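Local structure of BH2331 protein (Bacillus halodurans, 1VL5) at residues 143-148 with 169-174. The protein is a putative methyltransferase that probably transfers methyl groups from S-adenosylmethionine to a substrate not yet identified. Numbering follows the deposited sequence.
Sequences APENDA and KKSDWL
Glu145 reaches from the loop before helix 147-160 to the first turn of helix 170-180 and meets Ser171 with both carboxylate oxygens. Glu145 OE1 accepts from Ser171 OG at 2.5 Å and Glu145 OE2 from Ser171 N at 3.1 Å, each through its syn lone pair, so the two bonds fix the rotation of the carboxylate. The hydroxyl can face OE1 because chi1 of Ser171 (54°) sets OG between its backbone N and carbonyl carbon. An acidic group suits this place: a first-turn N-H has no carbonyl of a preceding turn to bind, and the helix dipole probably favours a negative charge there.

Lys169 suits the loop leading into helix 147-160, because its ammonium group can bind backbone carbonyls and an acid there. Its chain runs extended as far as CE alongside the loop, then bends at chi4 (-41°). Lys169 NZ donates to Pro144 O at 3.1 Å, in the carbonyl plane, and to Glu145 O at 2.9 Å from well above the plane of that second carbonyl. A salt bridge joins Lys169 NZ to Asp147 OD1 (3.0 Å), approached from above the carboxylate plane; Asp150 also pairs with it, so four acceptors share its three hydrogens.

One water donates to Ala143 O and Glu145 OE2 while accepting from Lys170 N and Lys170 NZ; the latter also pairs with Glu243.

This surface junction joins two helix N-termini, with the Glu145 carboxylate bound to Ser171, beside the mixed sheet of a Rossmann-like methyltransferase fold.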
loop_
_atom_site.group_PDB
_atom_site.type_symbol
_atom_site.label_atom_id
_atom_site.label_comp_id
_atom_site.label_asym_id
_atom_site.label_seq_id
_atom_site.Cartn_x
_atom_site.Cartn_y
_atom_site.Cartn_z
ATOM N N ALA A 143 7.124 -1.624 -8.696
ATOM C CA ALA A 143 7.503 -1.637 -10.097
ATOM C C ALA A 143 8.836 -2.356 -10.288
ATOM O O ALA A 143 9.674 -2.322 -9.390
ATOM C CB ALA A 143 7.626 -0.176 -10.594
ATOM N N PRO A 144 9.009 -3.028 -11.432
ATOM C CA PRO A 144 10.296 -3.620 -11.803
ATOM C C PRO A 144 11.433 -2.614 -11.802
ATOM O O PRO A 144 11.262 -1.394 -12.024
ATOM C CB PRO A 144 10.054 -4.107 -13.236
ATOM C CG PRO A 144 8.645 -4.382 -13.297
ATOM C CD PRO A 144 7.977 -3.350 -12.420
ATOM N N GLU A 145 12.618 -3.138 -11.606
ATOM C CA GLU A 145 13.787 -2.325 -11.731
ATOM C C GLU A 145 13.986 -1.922 -13.183
ATOM O O GLU A 145 14.453 -0.816 -13.464
ATOM C CB GLU A 145 15.003 -3.068 -11.210
ATOM C CG GLU A 145 15.001 -3.352 -9.762
ATOM C CD GLU A 145 14.939 -2.109 -8.884
ATOM O OE1 GLU A 145 15.601 -1.079 -9.199
ATOM O OE2 GLU A 145 14.200 -2.202 -7.876
ATOM N N ASN A 146 13.605 -2.798 -14.098
ATOM C CA ASN A 146 13.693 -2.512 -15.541
ATOM C C ASN A 146 12.778 -1.317 -15.878
ATOM O O ASN A 146 11.616 -1.335 -15.504
ATOM C CB ASN A 146 13.281 -3.759 -16.324
ATOM C CG ASN A 146 13.270 -3.526 -17.844
ATOM O OD1 ASN A 146 12.436 -2.798 -18.401
ATOM N ND2 ASN A 146 14.221 -4.107 -18.488
ATOM N N ASP A 147 13.321 -0.254 -16.495
ATOM C CA ASP A 147 12.565 0.991 -16.663
ATOM C C ASP A 147 11.384 0.889 -17.593
ATOM O O ASP A 147 10.344 1.532 -17.341
ATOM C CB ASP A 147 13.456 2.172 -17.110
ATOM C CG ASP A 147 14.453 2.577 -16.057
ATOM O OD1 ASP A 147 14.054 2.859 -14.885
ATOM O OD2 ASP A 147 15.637 2.529 -16.367
ATOM N N ALA A 148 11.544 0.126 -18.679
ATOM C CA ALA A 148 10.470 -0.052 -19.644
ATOM C C ALA A 148 9.290 -0.749 -19.001
ATOM O O ALA A 148 8.137 -0.342 -19.233
ATOM C CB ALA A 148 10.932 -0.847 -20.841
ATOM N N LYS A 169 9.846 1.527 -7.583
ATOM C CA LYS A 169 10.774 0.389 -7.591
ATOM C C LYS A 169 11.124 0.054 -6.147
ATOM O O LYS A 169 11.127 0.933 -5.271
ATOM C CB LYS A 169 12.078 0.659 -8.349
ATOM C CG LYS A 169 11.939 1.164 -9.808
ATOM C CD LYS A 169 13.338 1.476 -10.352
ATOM C CE LYS A 169 13.479 1.986 -11.819
ATOM N NZ LYS A 169 12.625 1.319 -12.775
ATOM N N LYS A 170 11.403 -1.221 -5.909
ATOM C CA LYS A 170 11.988 -1.637 -4.671
ATOM C C LYS A 170 13.238 -0.824 -4.317
ATOM O O LYS A 170 13.395 -0.419 -3.192
ATOM C CB LYS A 170 12.265 -3.144 -4.717
ATOM C CG LYS A 170 11.005 -3.994 -4.733
ATOM C CD LYS A 170 11.285 -5.513 -4.638
ATOM C CE LYS A 170 12.064 -6.100 -5.782
ATOM N NZ LYS A 170 11.204 -6.178 -7.028
ATOM N N SER A 171 14.087 -0.515 -5.303
ATOM C CA SER A 171 15.265 0.328 -5.083
ATOM C C SER A 171 14.898 1.754 -4.697
ATOM O O SER A 171 15.634 2.385 -3.938
ATOM C CB SER A 171 16.152 0.370 -6.330
ATOM O OG SER A 171 15.372 0.763 -7.453
ATOM N N ASP A 172 13.764 2.243 -5.196
ATOM C CA ASP A 172 13.285 3.587 -4.875
ATOM C C ASP A 172 12.928 3.615 -3.406
ATOM O O ASP A 172 13.245 4.572 -2.714
ATOM C CB ASP A 172 12.033 3.974 -5.667
ATOM C CG ASP A 172 12.274 4.220 -7.166
ATOM O OD1 ASP A 172 13.388 4.611 -7.568
ATOM O OD2 ASP A 172 11.290 4.021 -7.935
ATOM N N TRP A 173 12.228 2.595 -2.924
ATOM C CA TRP A 173 11.874 2.515 -1.506
ATOM C C TRP A 173 13.102 2.374 -0.589
ATOM O O TRP A 173 13.133 2.944 0.478
ATOM C CB TRP A 173 10.896 1.357 -1.202
ATOM C CG TRP A 173 9.534 1.673 -1.590
ATOM C CD1 TRP A 173 8.798 1.075 -2.570
ATOM C CD2 TRP A 173 8.717 2.695 -1.037
ATOM N NE1 TRP A 173 7.566 1.666 -2.648
ATOM C CE2 TRP A 173 7.491 2.662 -1.719
ATOM C CE3 TRP A 173 8.894 3.627 -0.003
ATOM C CZ2 TRP A 173 6.465 3.537 -1.440
ATOM C CZ3 TRP A 173 7.866 4.483 0.292
ATOM C CH2 TRP A 173 6.653 4.427 -0.418
ATOM N N LEU A 174 14.082 1.572 -0.977
ATOM C CA LEU A 174 15.303 1.467 -0.217
ATOM C C LEU A 174 15.998 2.803 -0.039
ATOM O O LEU A 174 16.479 3.120 1.067
ATOM C CB LEU A 174 16.306 0.526 -0.885
ATOM C CG LEU A 174 15.988 -0.960 -1.065
ATOM C CD1 LEU A 174 17.162 -1.613 -1.793
ATOM C CD2 LEU A 174 15.708 -1.631 0.233
HETATM O O HOH W 1 11.708 -3.242 -7.948
#